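Local coordinates for protein polygalacturonase (PDB 1BHE) that hydrolyses the alpha-1,4-glycosidic links of polygalacturonic acid within the chain, contributing to maceration and soft-rotting of plant tissue, at residues His251-Gly256 against Asp268-Asn273. Sequence-based numbering, arbitrary orientation.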
loop_
_atom_site.group_PDB
_atom_site.type_symbol
_atom_site.label_atom_id
_atom_site.label_comp_id
_atom_site.label_asym_id
_atom_site.label_seq_id
_atom_site.Cartn_x
_atom_site.Cartn_y
_atom_site.Cartn_z
ATOM N N HIS A 251 9.613 3.267 3.130
ATOM C CA HIS A 251 10.450 2.148 3.547
ATOM C C HIS A 251 10.748 1.175 2.416
ATOM O O HIS A 251 11.399 0.161 2.676
ATOM C CB HIS A 251 9.866 1.460 4.780
ATOM C CG HIS A 251 9.980 2.265 6.046
ATOM N ND1 HIS A 251 9.454 1.820 7.239
ATOM C CD2 HIS A 251 10.548 3.453 6.324
ATOM C CE1 HIS A 251 9.680 2.709 8.192
ATOM N NE2 HIS A 251 10.349 3.713 7.657
ATOM N N GLY A 252 10.339 1.474 1.182
ATOM C CA GLY A 252 10.694 0.632 0.068
ATOM C C GLY A 252 9.656 -0.081 -0.759
ATOM O O GLY A 252 8.451 -0.074 -0.526
ATOM N N MET A 253 10.171 -0.699 -1.821
ATOM C CA MET A 253 9.443 -1.604 -2.705
ATOM C C MET A 253 9.641 -2.975 -2.058
ATOM O O MET A 253 10.633 -3.664 -2.314
ATOM C CB MET A 253 9.995 -1.540 -4.122
ATOM C CG MET A 253 9.519 -2.626 -5.077
ATOM S SD MET A 253 7.719 -2.646 -5.263
ATOM C CE MET A 253 7.313 -4.201 -4.479
ATOM N N SER A 254 8.785 -3.292 -1.085
ATOM C CA SER A 254 8.954 -4.462 -0.258
ATOM C C SER A 254 8.018 -5.644 -0.443
ATOM O O SER A 254 6.896 -5.574 -0.925
ATOM C CB SER A 254 8.838 -4.029 1.228
ATOM O OG SER A 254 9.731 -2.966 1.521
ATOM N N ILE A 255 8.522 -6.790 0.010
ATOM C CA ILE A 255 7.817 -8.060 0.091
ATOM C C ILE A 255 7.960 -8.517 1.550
ATOM O O ILE A 255 9.098 -8.572 2.029
ATOM C CB ILE A 255 8.341 -9.136 -0.856
ATOM C CG1 ILE A 255 8.011 -8.805 -2.321
ATOM C CG2 ILE A 255 7.792 -10.519 -0.521
ATOM C CD1 ILE A 255 8.792 -9.644 -3.319
ATOM N N GLY A 256 6.862 -8.783 2.243
ATOM C CA GLY A 256 6.937 -9.205 3.643
ATOM C C GLY A 256 6.321 -8.137 4.545
ATOM O O GLY A 256 5.790 -7.151 4.043
ATOM N N ASP A 268 9.839 -3.510 -12.906
ATOM C CA ASP A 268 10.627 -2.935 -13.987
ATOM C C ASP A 268 10.396 -1.432 -14.110
ATOM O O ASP A 268 9.267 -0.945 -14.003
ATOM C CB ASP A 268 10.314 -3.605 -15.333
ATOM C CG ASP A 268 11.186 -3.060 -16.455
ATOM O OD1 ASP A 268 12.425 -3.193 -16.376
ATOM O OD2 ASP A 268 10.647 -2.485 -17.423
ATOM N N ASP A 269 11.469 -0.696 -14.365
ATOM C CA ASP A 269 11.428 0.743 -14.540
ATOM C C ASP A 269 10.877 1.415 -13.279
ATOM O O ASP A 269 9.720 1.834 -13.219
ATOM C CB ASP A 269 10.613 1.146 -15.770
ATOM C CG ASP A 269 10.716 2.631 -16.068
ATOM O OD1 ASP A 269 11.596 3.302 -15.478
ATOM O OD2 ASP A 269 9.927 3.142 -16.888
ATOM N N LEU A 270 11.739 1.497 -12.276
ATOM C CA LEU A 270 11.392 2.091 -10.996
ATOM C C LEU A 270 12.433 3.127 -10.579
ATOM O O LEU A 270 13.606 2.792 -10.395
ATOM C CB LEU A 270 11.268 1.023 -9.906
ATOM C CG LEU A 270 11.024 1.532 -8.479
ATOM C CD1 LEU A 270 9.752 2.358 -8.393
ATOM C CD2 LEU A 270 10.979 0.369 -7.496
ATOM N N LYS A 271 11.987 4.373 -10.459
ATOM C CA LYS A 271 12.898 5.440 -10.032
ATOM C C LYS A 271 12.657 5.722 -8.555
ATOM O O LYS A 271 11.515 5.900 -8.125
ATOM C CB LYS A 271 12.717 6.698 -10.873
ATOM C CG LYS A 271 13.587 6.743 -12.120
ATOM C CD LYS A 271 12.771 6.538 -13.386
ATOM C CE LYS A 271 13.056 7.636 -14.404
ATOM N NZ LYS A 271 11.798 8.294 -14.859
ATOM N N MET A 272 13.726 5.693 -7.759
ATOM C CA MET A 272 13.613 5.921 -6.322
ATOM C C MET A 272 14.485 7.087 -5.867
ATOM O O MET A 272 15.675 7.151 -6.191
ATOM C CB MET A 272 13.977 4.654 -5.552
ATOM C CG MET A 272 13.254 3.400 -6.010
ATOM S SD MET A 272 13.611 1.932 -5.051
ATOM C CE MET A 272 12.578 2.186 -3.612
ATOM N N ASN A 273 13.891 8.019 -5.124
ATOM C CA ASN A 273 14.641 9.161 -4.617
ATOM C C ASN A 273 14.308 9.410 -3.150
ATOM O O ASN A 273 13.185 9.794 -2.827
ATOM C CB ASN A 273 14.375 10.426 -5.433
ATOM C CG ASN A 273 15.317 11.561 -5.074
ATOM O OD1 ASN A 273 15.800 11.670 -3.948
ATOM N ND2 ASN A 273 15.597 12.432 -6.044
#
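Leu270 begins the contact just past the corner at Asp269, where the chain passes from one face of the coil to the next and Asp269 OD2 is hydrogen-bonded to His244 ND1. One branch of the leucine does the touching: CD2 lies 4.0 Å from Met253 CB and 4.1 Å from Met253 CG, so the methyl rests against the root of the methionine. With CG of Met253 anti to the backbone N (chi1 168°), the chain then bends at chi2 and chi3 and carries its sulfur away from the leucine. Phe247, on strand 245-247, touches both side chains.

Two residues on, Met272 also sends its side chain inward. It stays extended through chi2 (-177°) and bends only at chi3, bringing its terminal methyl to the backbone of Gly252 and Met253: CE is 4.2 Å from Met253 N and 4.4 Å from Gly252 CA. No hydrogen bond joins the segments, whose nearest CA atoms, those of Gly252 and Met272, are 8.8 Å apart. Met301, on strand 290-302, touches Met272 from the next turn.

Apolar side chains meeting in this way across the interior, from strands on different faces of one turn, are characteristic of the right-handed parallel beta-helix of family 28 glycosyl hydrolases; here the meeting place lies beside strand 253-256, which follows His251, a residue inferred to belong to the active site.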